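Local coordinates for 1H-3-hydroxy-4-oxoquinoline 2,4-dioxygenase (Pseudomonas putida, PDB 3IBT), which cleaves the heterocyclic ring of 3-hydroxy-1H-quinolin-4-one with O2, without any cofactor, giving N-formylanthranilate and carbon monoxide, at residues K38-L43 / Q256-F261; T23-S28 / Q75-F80; V100-C105 / P206-I211; L223-A228 / F234-I239. One frame throughout, in Å; residues are numbered along the deposited sequence.

Interaction 1 of 4, residues K38-L43 / Q256-F261; sequences KNLAPL and QAIREF
Apolar contact between K38-L43 and Q256-F261 rests on L40 and I258, which reach toward each other tip to tip. I258 CD1 lies 4.0 Å from L40 CD2 and 4.1 Å from L40 CD1, so that it faces both branches of the leucine fork. That fork is carried across because CG of L40 stands anti to its backbone N (chi1 160°). The two helices, 40-44 and 251-261, share one face of the central alpha/beta hydrolase sheet, and the same side chains continue onto strand 23-27, L40 on L26 and I258 on L24. Polar approach is looser. R259 NH1 stops 4.0 Å from L43 O, near the guanidinium plane and too distant to bond; its salt-bridge partner is D47. R259 NE donates to Q256 OE1 at 3.1 Å, almost straight (170°) but from above the amide carbonyl plane, which limits how the arginine can turn. Q256 NE2 in turn donates to E260 OE2, arriving on the anti side of the carboxylate.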
loop_
_atom_site.group_PDB
_atom_site.type_symbol
_atom_site.label_atom_id
_atom_site.label_comp_id
_atom_site.label_asym_id
_atom_site.label_seq_id
_atom_site.Cartn_x
_atom_site.Cartn_y
_atom_site.Cartn_z
ATOM N N LYS A 38 8.306 9.870 -0.202
ATOM C CA LYS A 38 8.992 11.133 -0.308
ATOM C C LYS A 38 10.148 11.029 -1.267
ATOM O O LYS A 38 10.445 12.017 -1.978
ATOM C CB LYS A 38 9.452 11.665 1.057
ATOM C CG LYS A 38 10.565 10.866 1.723
ATOM C CD LYS A 38 10.999 11.582 2.997
ATOM C CE LYS A 38 12.415 11.154 3.392
ATOM N NZ LYS A 38 12.658 10.974 4.870
ATOM N N ASN A 39 10.778 9.835 -1.298
ATOM C CA ASN A 39 11.951 9.599 -2.164
ATOM C C ASN A 39 11.524 9.206 -3.548
ATOM O O ASN A 39 12.108 9.657 -4.510
ATOM C CB ASN A 39 12.913 8.556 -1.604
ATOM C CG ASN A 39 13.584 9.000 -0.314
ATOM O OD1 ASN A 39 13.729 10.211 -0.033
ATOM N ND2 ASN A 39 13.997 8.010 0.500
ATOM N N LEU A 40 10.465 8.418 -3.646
ATOM C CA LEU A 40 10.035 7.859 -4.930
ATOM C C LEU A 40 9.270 8.844 -5.838
ATOM O O LEU A 40 9.423 8.851 -7.063
ATOM C CB LEU A 40 9.243 6.580 -4.661
ATOM C CG LEU A 40 8.321 6.059 -5.722
ATOM C CD1 LEU A 40 9.136 5.705 -6.944
ATOM C CD2 LEU A 40 7.653 4.906 -5.131
ATOM N N ALA A 41 8.464 9.691 -5.224
ATOM C CA ALA A 41 7.630 10.613 -5.973
ATOM C C ALA A 41 8.416 11.597 -6.799
ATOM O O ALA A 41 8.117 11.726 -7.980
ATOM C CB ALA A 41 6.623 11.330 -5.085
ATOM N N PRO A 42 9.414 12.311 -6.216
ATOM C CA PRO A 42 10.092 13.296 -7.081
ATOM C C PRO A 42 10.718 12.652 -8.313
ATOM O O PRO A 42 10.838 13.311 -9.321
ATOM C CB PRO A 42 11.162 13.891 -6.167
ATOM C CG PRO A 42 10.583 13.735 -4.814
ATOM C CD PRO A 42 9.992 12.347 -4.862
ATOM N N LEU A 43 11.052 11.368 -8.238
ATOM C CA LEU A 43 11.583 10.663 -9.386
ATOM C C LEU A 43 10.496 10.471 -10.446
ATOM O O LEU A 43 10.712 10.800 -11.616
ATOM C CB LEU A 43 12.206 9.320 -8.984
ATOM C CG LEU A 43 13.313 9.321 -7.925
ATOM C CD1 LEU A 43 13.934 7.964 -7.723
ATOM C CD2 LEU A 43 14.393 10.347 -8.270
ATOM N N GLN A 256 12.335 2.532 -11.222
ATOM C CA GLN A 256 12.649 2.015 -12.522
ATOM C C GLN A 256 11.651 0.916 -12.866
ATOM O O GLN A 256 11.265 0.756 -14.032
ATOM C CB GLN A 256 14.082 1.520 -12.574
ATOM C CG GLN A 256 14.484 1.116 -13.971
ATOM C CD GLN A 256 14.405 2.287 -14.942
ATOM O OE1 GLN A 256 14.474 3.478 -14.542
ATOM N NE2 GLN A 256 14.270 1.963 -16.222
ATOM N N ALA A 257 11.201 0.197 -11.838
ATOM C CA ALA A 257 10.271 -0.918 -11.987
ATOM C C ALA A 257 8.889 -0.409 -12.336
ATOM O O ALA A 257 8.211 -1.008 -13.193
ATOM C CB ALA A 257 10.216 -1.715 -10.712
ATOM N N ILE A 258 8.479 0.680 -11.661
ATOM C CA ILE A 258 7.197 1.339 -11.925
ATOM C C ILE A 258 7.240 1.854 -13.349
ATOM O O ILE A 258 6.380 1.546 -14.156
ATOM C CB ILE A 258 6.904 2.474 -10.929
ATOM C CG1 ILE A 258 6.642 1.903 -9.537
ATOM C CG2 ILE A 258 5.696 3.287 -11.384
ATOM C CD1 ILE A 258 6.591 2.931 -8.467
ATOM N N ARG A 259 8.305 2.570 -13.671
ATOM C CA ARG A 259 8.490 3.056 -15.020
ATOM C C ARG A 259 8.353 1.960 -16.027
ATOM O O ARG A 259 7.673 2.147 -17.017
ATOM C CB ARG A 259 9.851 3.679 -15.184
ATOM C CG ARG A 259 9.818 5.142 -15.514
ATOM C CD ARG A 259 11.223 5.583 -15.941
ATOM N NE ARG A 259 12.209 5.602 -14.839
ATOM C CZ ARG A 259 12.300 6.548 -13.891
ATOM N NH1 ARG A 259 11.437 7.573 -13.847
ATOM N NH2 ARG A 259 13.265 6.464 -12.974
ATOM N N GLU A 260 8.998 0.823 -15.799
ATOM C CA GLU A 260 9.036 -0.199 -16.840
ATOM C C GLU A 260 7.769 -1.014 -16.901
ATOM O O GLU A 260 7.340 -1.411 -17.975
ATOM C CB GLU A 260 10.228 -1.120 -16.701
ATOM C CG GLU A 260 11.501 -0.536 -17.263
ATOM C CD GLU A 260 12.750 -1.234 -16.717
ATOM O OE1 GLU A 260 12.592 -2.424 -16.304
ATOM O OE2 GLU A 260 13.864 -0.609 -16.684
ATOM N N PHE A 261 7.153 -1.277 -15.766
ATOM C CA PHE A 261 5.935 -2.013 -15.825
ATOM C C PHE A 261 4.821 -1.160 -16.418
ATOM O O PHE A 261 3.954 -1.653 -17.151
ATOM C CB PHE A 261 5.519 -2.458 -14.471
ATOM C CG PHE A 261 4.359 -3.348 -14.509
ATOM C CD1 PHE A 261 3.150 -2.957 -13.967
ATOM C CD2 PHE A 261 4.455 -4.609 -15.117
ATOM C CE1 PHE A 261 2.047 -3.821 -14.004
ATOM C CE2 PHE A 261 3.369 -5.490 -15.161
ATOM C CZ PHE A 261 2.166 -5.092 -14.610
#

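Interaction 2 of 4, residues T23-S28 / Q75-F80; sequences TLFLLS and QDLLAF
F25 and L27 on strand 23-27, an inner strand of the alpha/beta hydrolase sheet, pack against L77 and F80 on helix 70-83, which lies on one face of the sheet. Strand and helix run nearly antiparallel at 155°, their axes 12.6 Å apart, and the side chains bridge that distance. L77 divides its two methyl branches between two partners. CD2 sits over one face of the F25 ring in a CH-pi contact, 4.1 Å from the centroid and displaced toward the rim. CD1 meets L27 tip to tip, 3.7 Å from L27 CD1 and 4.0 Å from L27 CD2. CG of L27 stands anti to the carbonyl carbon (chi1 -51°), which sends its fork toward L77. F80 comes in at the edge of the F25 ring, with F80 CD2 placed 4.0 Å from F25 CE2. F25 is thus touched on a face by L77 and at its rim by F80. Cut back to an alanine, L77 would probably no longer cover that face of F25 or give L27 the methyl that meets it from the helix. F25 also meets F89, I51 and P53, L77 reaches M91 on strand 89-94, and F80 makes an edge-to-face pair with Y13 on strand 9-16.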
loop_
_atom_site.group_PDB
_atom_site.type_symbol
_atom_site.label_atom_id
_atom_site.label_comp_id
_atom_site.label_asym_id
_atom_site.label_seq_id
_atom_site.Cartn_x
_atom_site.Cartn_y
_atom_site.Cartn_z
ATOM N N THR A 23 -1.588 9.696 -15.357
ATOM C CA THR A 23 -1.857 9.846 -13.929
ATOM C C THR A 23 -1.616 8.540 -13.173
ATOM O O THR A 23 -2.022 7.451 -13.628
ATOM C CB THR A 23 -3.251 10.429 -13.667
ATOM O OG1 THR A 23 -3.393 11.647 -14.417
ATOM C CG2 THR A 23 -3.440 10.730 -12.176
ATOM N N LEU A 24 -0.934 8.683 -12.031
ATOM C CA LEU A 24 -0.398 7.579 -11.262
ATOM C C LEU A 24 -0.616 7.891 -9.806
ATOM O O LEU A 24 -0.136 8.912 -9.321
ATOM C CB LEU A 24 1.100 7.478 -11.501
ATOM C CG LEU A 24 1.750 6.096 -11.427
ATOM C CD1 LEU A 24 3.262 6.224 -11.599
ATOM C CD2 LEU A 24 1.452 5.428 -10.132
ATOM N N PHE A 25 -1.337 7.028 -9.105
ATOM C CA PHE A 25 -1.597 7.243 -7.688
ATOM C C PHE A 25 -0.591 6.491 -6.836
ATOM O O PHE A 25 -0.339 5.271 -7.066
ATOM C CB PHE A 25 -2.993 6.746 -7.319
ATOM C CG PHE A 25 -4.083 7.725 -7.591
ATOM C CD1 PHE A 25 -4.787 7.672 -8.780
ATOM C CD2 PHE A 25 -4.423 8.683 -6.637
ATOM C CE1 PHE A 25 -5.841 8.593 -9.047
ATOM C CE2 PHE A 25 -5.471 9.631 -6.875
ATOM C CZ PHE A 25 -6.186 9.586 -8.082
ATOM N N LEU A 26 -0.023 7.188 -5.849
ATOM C CA LEU A 26 0.827 6.511 -4.879
ATOM C C LEU A 26 0.124 6.348 -3.535
ATOM O O LEU A 26 0.031 7.321 -2.785
ATOM C CB LEU A 26 2.173 7.230 -4.744
ATOM C CG LEU A 26 3.217 7.115 -5.862
ATOM C CD1 LEU A 26 4.603 7.375 -5.283
ATOM C CD2 LEU A 26 3.210 5.756 -6.563
ATOM N N LEU A 27 -0.346 5.125 -3.234
ATOM C CA LEU A 27 -1.216 4.822 -2.054
ATOM C C LEU A 27 -0.520 4.044 -0.954
ATOM O O LEU A 27 -0.051 2.924 -1.185
ATOM C CB LEU A 27 -2.429 3.983 -2.469
ATOM C CG LEU A 27 -3.298 4.433 -3.641
ATOM C CD1 LEU A 27 -4.212 3.276 -4.162
ATOM C CD2 LEU A 27 -4.080 5.673 -3.241
ATOM N N SER A 28 -0.508 4.587 0.255
ATOM C CA SER A 28 0.220 3.939 1.364
ATOM C C SER A 28 -0.463 2.714 2.104
ATOM O O SER A 28 -1.554 2.263 1.750
ATOM C CB SER A 28 0.582 5.007 2.388
ATOM O OG SER A 28 -0.450 5.064 3.338
ATOM N N GLN A 75 -13.936 3.330 -1.437
ATOM C CA GLN A 75 -14.980 4.239 -1.794
ATOM C C GLN A 75 -14.465 5.689 -1.841
ATOM O O GLN A 75 -14.765 6.436 -2.777
ATOM C CB GLN A 75 -16.134 4.077 -0.812
ATOM C CG GLN A 75 -16.908 2.801 -1.041
ATOM C CD GLN A 75 -17.661 2.863 -2.350
ATOM O OE1 GLN A 75 -18.719 3.628 -2.445
ATOM N NE2 GLN A 75 -17.106 2.090 -3.395
ATOM N N ASP A 76 -13.692 6.055 -0.816
ATOM C CA ASP A 76 -12.890 7.274 -0.799
ATOM C C ASP A 76 -12.231 7.542 -2.164
ATOM O O ASP A 76 -12.550 8.528 -2.853
ATOM C CB ASP A 76 -11.802 7.162 0.293
ATOM C CG ASP A 76 -12.382 7.116 1.700
ATOM O OD1 ASP A 76 -13.809 7.379 1.732
ATOM O OD2 ASP A 76 -11.462 6.934 2.723
ATOM N N LEU A 77 -11.328 6.653 -2.545
ATOM C CA LEU A 77 -10.578 6.824 -3.756
ATOM C C LEU A 77 -11.460 6.896 -5.010
ATOM O O LEU A 77 -11.082 7.554 -5.984
ATOM C CB LEU A 77 -9.558 5.688 -3.891
ATOM C CG LEU A 77 -8.172 5.978 -4.464
ATOM C CD1 LEU A 77 -7.612 4.649 -4.835
ATOM C CD2 LEU A 77 -8.149 6.889 -5.686
ATOM N N LEU A 78 -12.599 6.203 -5.009
ATOM C CA LEU A 78 -13.503 6.229 -6.164
ATOM C C LEU A 78 -14.237 7.592 -6.303
ATOM O O LEU A 78 -14.512 8.101 -7.409
ATOM C CB LEU A 78 -14.501 5.085 -6.070
ATOM C CG LEU A 78 -13.995 3.665 -6.319
ATOM C CD1 LEU A 78 -15.133 2.717 -6.029
ATOM C CD2 LEU A 78 -13.524 3.457 -7.729
ATOM N N ALA A 79 -14.525 8.182 -5.151
ATOM C CA ALA A 79 -15.067 9.507 -5.073
ATOM C C ALA A 79 -13.944 10.544 -5.350
ATOM O O ALA A 79 -14.216 11.766 -5.449
ATOM C CB ALA A 79 -15.679 9.698 -3.707
ATOM N N PHE A 80 -12.695 10.059 -5.475
ATOM C CA PHE A 80 -11.542 10.920 -5.781
ATOM C C PHE A 80 -11.420 11.120 -7.279
ATOM O O PHE A 80 -11.726 12.206 -7.776
ATOM C CB PHE A 80 -10.246 10.344 -5.213
ATOM C CG PHE A 80 -9.451 11.342 -4.454
ATOM C CD1 PHE A 80 -9.946 11.857 -3.248
ATOM C CD2 PHE A 80 -8.229 11.801 -4.949
ATOM C CE1 PHE A 80 -9.235 12.795 -2.527
ATOM C CE2 PHE A 80 -7.499 12.738 -4.235
ATOM C CZ PHE A 80 -8.008 13.240 -3.015
#

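Interaction 3 of 4, residues V100-C105 / P206-I211; sequences VNIDVC and PEICHI
N101 O is gripped by two backbone amides, C105 N at 3.0 Å and, more weakly, V104 N, in the turn of helix that presents C105 to P206. This helix, 97-107, comes just after strand 89-94 and the residues T94 and S95, which probably bind substrate, the place where the alpha/beta hydrolase fold has its nucleophile elbow. It packs on one face of the sheet and here meets strand 207-212, from which strand 89-94 is separated by strand 115-119. The contact is small and wholly apolar, burying 109 Å², and no hydrogen bond crosses it. At one end, where the chain enters the strand, C105 SG rests 4.3 Å from CG of the P206 ring. The backbones are nearer there than at the other end: the CA atoms of C105 and P206 are 7.7 Å apart, those of I102 and I208 9.4 Å. C105 also touches L113 and T116, and I208 touches I118, so strand 115-119 shares in the packing. The amide of N101 is tied down too, OD1 to T116 and ND2 to S93, which fastens the helix to two strands. The larger separation is spanned by two isoleucines: I208 carries its CD1 outward on an extended chain (chi2 179°), while the I102 chain bends at chi2 (-57°), and the two CD1 methyls meet 4.3 Å apart.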
loop_
_atom_site.group_PDB
_atom_site.type_symbol
_atom_site.label_atom_id
_atom_site.label_comp_id
_atom_site.label_asym_id
_atom_site.label_seq_id
_atom_site.Cartn_x
_atom_site.Cartn_y
_atom_site.Cartn_z
ATOM N N VAL A 100 -7.064 -2.389 -0.821
ATOM C CA VAL A 100 -7.805 -1.268 -1.457
ATOM C C VAL A 100 -7.587 -1.195 -2.998
ATOM O O VAL A 100 -8.528 -1.132 -3.778
ATOM C CB VAL A 100 -7.430 0.106 -0.787
ATOM C CG1 VAL A 100 -8.171 1.266 -1.419
ATOM C CG2 VAL A 100 -7.633 0.052 0.745
ATOM N N ASN A 101 -6.325 -1.210 -3.407
ATOM C CA ASN A 101 -5.933 -1.287 -4.805
ATOM C C ASN A 101 -6.733 -2.345 -5.601
ATOM O O ASN A 101 -7.410 -2.016 -6.596
ATOM C CB ASN A 101 -4.435 -1.588 -4.863
ATOM C CG ASN A 101 -3.855 -1.450 -6.249
ATOM O OD1 ASN A 101 -4.579 -1.480 -7.258
ATOM N ND2 ASN A 101 -2.526 -1.308 -6.319
ATOM N N ILE A 102 -6.681 -3.601 -5.148
ATOM C CA ILE A 102 -7.372 -4.660 -5.852
ATOM C C ILE A 102 -8.884 -4.489 -5.845
ATOM O O ILE A 102 -9.568 -4.855 -6.805
ATOM C CB ILE A 102 -6.939 -6.031 -5.336
ATOM C CG1 ILE A 102 -5.454 -6.168 -5.591
ATOM C CG2 ILE A 102 -7.621 -7.162 -6.084
ATOM C CD1 ILE A 102 -5.081 -6.001 -7.030
ATOM N N ASP A 103 -9.411 -3.909 -4.777
ATOM C CA ASP A 103 -10.847 -3.642 -4.720
ATOM C C ASP A 103 -11.253 -2.727 -5.880
ATOM O O ASP A 103 -12.306 -2.904 -6.510
ATOM C CB ASP A 103 -11.245 -3.003 -3.388
ATOM C CG ASP A 103 -12.711 -3.281 -3.021
ATOM O OD1 ASP A 103 -13.148 -4.449 -3.166
ATOM O OD2 ASP A 103 -13.441 -2.359 -2.580
ATOM N N VAL A 104 -10.393 -1.761 -6.176
ATOM C CA VAL A 104 -10.734 -0.770 -7.171
ATOM C C VAL A 104 -10.587 -1.407 -8.534
ATOM O O VAL A 104 -11.436 -1.209 -9.392
ATOM C CB VAL A 104 -9.913 0.494 -7.001
ATOM C CG1 VAL A 104 -10.051 1.375 -8.201
ATOM C CG2 VAL A 104 -10.352 1.214 -5.753
ATOM N N CYS A 105 -9.553 -2.220 -8.713
ATOM C CA CYS A 105 -9.412 -2.961 -9.961
ATOM C C CYS A 105 -10.631 -3.813 -10.204
ATOM O O CYS A 105 -10.975 -4.093 -11.349
ATOM C CB CYS A 105 -8.184 -3.847 -9.945
ATOM S SG CYS A 105 -6.631 -2.976 -10.244
ATOM N N PRO A 206 -6.075 -7.977 -14.234
ATOM C CA PRO A 206 -5.068 -7.079 -14.791
ATOM C C PRO A 206 -3.723 -7.735 -14.759
ATOM O O PRO A 206 -3.546 -8.744 -14.072
ATOM C CB PRO A 206 -5.033 -5.921 -13.792
ATOM C CG PRO A 206 -5.603 -6.440 -12.579
ATOM C CD PRO A 206 -6.595 -7.491 -12.950
ATOM N N GLU A 207 -2.762 -7.150 -15.456
ATOM C CA GLU A 207 -1.378 -7.484 -15.179
ATOM C C GLU A 207 -1.045 -6.827 -13.825
ATOM O O GLU A 207 -1.276 -5.614 -13.620
ATOM C CB GLU A 207 -0.477 -7.048 -16.324
ATOM C CG GLU A 207 -0.969 -7.561 -17.693
ATOM C CD GLU A 207 -0.766 -9.084 -17.923
ATOM O OE1 GLU A 207 0.366 -9.469 -18.267
ATOM O OE2 GLU A 207 -1.734 -9.893 -17.806
ATOM N N ILE A 208 -0.601 -7.662 -12.886
ATOM C CA ILE A 208 -0.264 -7.233 -11.521
ATOM C C ILE A 208 1.226 -7.446 -11.280
ATOM O O ILE A 208 1.756 -8.546 -11.523
ATOM C CB ILE A 208 -1.068 -8.009 -10.449
ATOM C CG1 ILE A 208 -2.547 -8.071 -10.863
ATOM C CG2 ILE A 208 -0.891 -7.357 -9.064
ATOM C CD1 ILE A 208 -3.448 -8.818 -9.904
ATOM N N CYS A 209 1.906 -6.400 -10.820
ATOM C CA CYS A 209 3.327 -6.486 -10.558
ATOM C C CYS A 209 3.531 -6.261 -9.085
ATOM O O CYS A 209 3.117 -5.225 -8.563
ATOM C CB CYS A 209 4.062 -5.421 -11.353
ATOM S SG CYS A 209 5.822 -5.242 -10.995
ATOM N N HIS A 210 4.132 -7.248 -8.420
ATOM C CA HIS A 210 4.491 -7.173 -7.001
ATOM C C HIS A 210 5.969 -6.877 -6.805
ATOM O O HIS A 210 6.823 -7.748 -7.067
ATOM C CB HIS A 210 4.169 -8.498 -6.284
ATOM C CG HIS A 210 4.313 -8.414 -4.789
ATOM N ND1 HIS A 210 4.812 -9.446 -4.027
ATOM C CD2 HIS A 210 4.041 -7.401 -3.920
ATOM C CE1 HIS A 210 4.819 -9.089 -2.750
ATOM N NE2 HIS A 210 4.360 -7.847 -2.658
ATOM N N ILE A 211 6.254 -5.663 -6.337
ATOM C CA ILE A 211 7.602 -5.236 -5.922
ATOM C C ILE A 211 7.766 -5.466 -4.425
ATOM O O ILE A 211 6.866 -5.203 -3.663
ATOM C CB ILE A 211 7.821 -3.743 -6.217
ATOM C CG1 ILE A 211 7.714 -3.465 -7.725
ATOM C CG2 ILE A 211 9.184 -3.303 -5.766
ATOM C CD1 ILE A 211 7.432 -1.988 -8.062
#

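Interaction 4 of 4, residues L223-A228 / F234-I239; sequences LQLEFA and FHPRHI. Unlike the reference sequence in segment 223-228: E226 (reference Asp).
Helix 223-228 and strand 234-238 run nearly antiparallel at 156°, with axes 7.8 Å apart, and are closest where the CA atoms of A228 and F234 come within 5.2 Å. Most of the contact is built round the F234 ring. F227 turns its edge to the face of F234 in a T-shaped stack, centroids 5.4 Å apart and planes at 81°, with F227 CD1 lying 3.7 Å from F234 CD2. The rim of the same ring receives two other helix residues: A228 CB near CD2, and the amide of Q224, whose NE2 stands 3.4 Å from F234 CZ. That nitrogen is also hydrogen-bonded to H210 ND1, so the aromatic edge lies beside an amide already held in place. With CG anti to the backbone N (chi1 -167°), F234 directs its ring along the helix toward Q224. P236, two residues on, gives a second apolar patch: its CD lies 3.7 Å from A228 CB, its CB packs on Q224 CB, and L225 CD1 touches its CG at 4.2 Å. A serine at F234 would probably take away the face on which the edge of F227 rests and leave Q224 NE2 and A228 CB without the ring rim they border. The contact folds helix 218-230 back onto the last strand of a beta-alpha-beta crossover from strand 207-212, at the sheet edge, with L196 and M199 of helix 195-200 against F227 and F234.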
loop_
_atom_site.group_PDB
_atom_site.type_symbol
_atom_site.label_atom_id
_atom_site.label_comp_id
_atom_site.label_asym_id
_atom_site.label_seq_id
_atom_site.Cartn_x
_atom_site.Cartn_y
_atom_site.Cartn_z
ATOM N N LEU A 223 8.143 -19.089 -3.903
ATOM C CA LEU A 223 6.699 -19.174 -4.041
ATOM C C LEU A 223 6.190 -18.228 -5.135
ATOM O O LEU A 223 5.216 -18.540 -5.805
ATOM C CB LEU A 223 6.016 -18.807 -2.720
ATOM C CG LEU A 223 4.487 -18.745 -2.757
ATOM C CD1 LEU A 223 3.907 -20.104 -2.369
ATOM C CD2 LEU A 223 3.841 -17.578 -1.929
ATOM N N GLN A 224 6.824 -17.077 -5.326
ATOM C CA GLN A 224 6.237 -16.153 -6.286
ATOM C C GLN A 224 6.686 -16.544 -7.668
ATOM O O GLN A 224 5.888 -16.552 -8.618
ATOM C CB GLN A 224 6.522 -14.682 -5.982
ATOM C CG GLN A 224 5.817 -14.194 -4.715
ATOM C CD GLN A 224 6.113 -12.713 -4.421
ATOM O OE1 GLN A 224 6.967 -12.394 -3.601
ATOM N NE2 GLN A 224 5.421 -11.806 -5.124
ATOM N N LEU A 225 7.955 -16.880 -7.777
ATOM C CA LEU A 225 8.497 -17.318 -9.053
ATOM C C LEU A 225 7.626 -18.399 -9.603
ATOM O O LEU A 225 7.332 -18.427 -10.804
ATOM C CB LEU A 225 9.910 -17.800 -8.878
ATOM C CG LEU A 225 10.964 -16.788 -9.339
ATOM C CD1 LEU A 225 10.538 -15.280 -9.200
ATOM C CD2 LEU A 225 12.224 -17.083 -8.552
ATOM N N GLU A 226 7.129 -19.217 -8.676
ATOM C CA GLU A 226 6.255 -20.343 -9.002
ATOM C C GLU A 226 4.812 -19.984 -9.284
ATOM O O GLU A 226 4.239 -20.502 -10.226
ATOM C CB GLU A 226 6.346 -21.438 -7.945
ATOM C CG GLU A 226 7.618 -22.282 -8.060
ATOM C CD GLU A 226 7.726 -23.196 -6.871
ATOM O OE1 GLU A 226 7.036 -22.893 -5.869
ATOM O OE2 GLU A 226 8.455 -24.234 -6.927
ATOM N N PHE A 227 4.227 -19.081 -8.497
ATOM C CA PHE A 227 2.903 -18.616 -8.820
ATOM C C PHE A 227 2.881 -18.045 -10.204
ATOM O O PHE A 227 1.990 -18.342 -11.012
ATOM C CB PHE A 227 2.461 -17.554 -7.874
ATOM C CG PHE A 227 1.007 -17.281 -7.969
ATOM C CD1 PHE A 227 0.540 -16.050 -8.472
ATOM C CD2 PHE A 227 0.082 -18.264 -7.599
ATOM C CE1 PHE A 227 -0.835 -15.808 -8.577
ATOM C CE2 PHE A 227 -1.310 -18.035 -7.695
ATOM C CZ PHE A 227 -1.761 -16.813 -8.183
ATOM N N ALA A 228 3.894 -17.227 -10.475
ATOM C CA ALA A 228 4.023 -16.541 -11.749
ATOM C C ALA A 228 4.208 -17.504 -12.928
ATOM O O ALA A 228 3.785 -17.221 -14.058
ATOM C CB ALA A 228 5.129 -15.577 -11.679
ATOM N N PHE A 234 0.684 -12.340 -13.398
ATOM C CA PHE A 234 1.496 -12.050 -12.196
ATOM C C PHE A 234 2.995 -11.884 -12.522
ATOM O O PHE A 234 3.566 -12.604 -13.353
ATOM C CB PHE A 234 1.219 -13.070 -11.068
ATOM C CG PHE A 234 1.757 -12.672 -9.709
ATOM C CD1 PHE A 234 1.132 -11.713 -8.938
ATOM C CD2 PHE A 234 2.862 -13.293 -9.176
ATOM C CE1 PHE A 234 1.645 -11.331 -7.685
ATOM C CE2 PHE A 234 3.354 -12.926 -7.914
ATOM C CZ PHE A 234 2.750 -11.944 -7.178
ATOM N N HIS A 235 3.598 -10.890 -11.886
ATOM C CA HIS A 235 4.907 -10.374 -12.222
ATOM C C HIS A 235 5.584 -9.901 -10.926
ATOM O O HIS A 235 5.554 -8.701 -10.571
ATOM C CB HIS A 235 4.765 -9.175 -13.165
ATOM C CG HIS A 235 4.009 -9.468 -14.421
ATOM N ND1 HIS A 235 4.521 -10.250 -15.431
ATOM C CD2 HIS A 235 2.785 -9.081 -14.833
ATOM C CE1 HIS A 235 3.642 -10.343 -16.410
ATOM N NE2 HIS A 235 2.576 -9.647 -16.066
ATOM N N PRO A 236 6.209 -10.843 -10.213
ATOM C CA PRO A 236 6.958 -10.455 -9.027
ATOM C C PRO A 236 8.250 -9.715 -9.446
ATOM O O PRO A 236 8.796 -9.975 -10.523
ATOM C CB PRO A 236 7.277 -11.782 -8.378
ATOM C CG PRO A 236 7.116 -12.810 -9.439
ATOM C CD PRO A 236 6.317 -12.278 -10.538
ATOM N N ARG A 237 8.700 -8.756 -8.651
ATOM C CA ARG A 237 10.023 -8.146 -8.825
ATOM C C ARG A 237 10.587 -7.983 -7.414
ATOM O O ARG A 237 10.065 -7.180 -6.651
ATOM C CB ARG A 237 9.895 -6.769 -9.480
ATOM C CG ARG A 237 10.399 -6.636 -10.889
ATOM C CD ARG A 237 9.558 -5.612 -11.673
ATOM N NE ARG A 237 9.426 -6.036 -13.078
ATOM C CZ ARG A 237 8.596 -7.004 -13.524
ATOM N NH1 ARG A 237 7.781 -7.664 -12.708
ATOM N NH2 ARG A 237 8.590 -7.343 -14.805
ATOM N N HIS A 238 11.583 -8.796 -7.047
ATOM C CA HIS A 238 12.350 -8.688 -5.785
ATOM C C HIS A 238 13.416 -7.599 -5.830
ATOM O O HIS A 238 14.394 -7.732 -6.583
ATOM C CB HIS A 238 13.072 -10.010 -5.546
ATOM C CG HIS A 238 13.859 -10.082 -4.262
ATOM N ND1 HIS A 238 15.214 -10.320 -4.233
ATOM C CD2 HIS A 238 13.471 -10.021 -2.960
ATOM C CE1 HIS A 238 15.636 -10.359 -2.980
ATOM N NE2 HIS A 238 14.601 -10.172 -2.187
ATOM N N ILE A 239 13.264 -6.533 -5.034
ATOM C CA ILE A 239 14.426 -5.661 -4.772
ATOM C C ILE A 239 15.186 -6.259 -3.569
ATOM O O ILE A 239 14.557 -6.561 -2.566
ATOM C CB ILE A 239 14.002 -4.226 -4.429
ATOM C CG1 ILE A 239 12.777 -3.790 -5.236
ATOM C CG2 ILE A 239 15.130 -3.261 -4.670
ATOM C CD1 ILE A 239 12.946 -3.752 -6.763
#

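From the N terminus, strand 23-27 opens interaction 2, and helix 40-44 opens interaction 1 before interaction 2 has closed at 75-80, so these two cross. Interaction 1 packs on the face of strand 23-27 away from L77. It closes only at 256-261, near the C terminus, and its long loop encloses interactions 3 and 4, which follow in series. Interaction 3 ties helix 97-107 to strand 207-212; interaction 4 closes a short helix-to-strand loop at the next strand, and R237 N probably hydrogen-bonds to H210 O between the neighbouring strands. Interactions 2 and 3 meet between their helices, L78 on V104. F261, finally, packs on C209 and H235, carrying the C-terminal helix across both strands.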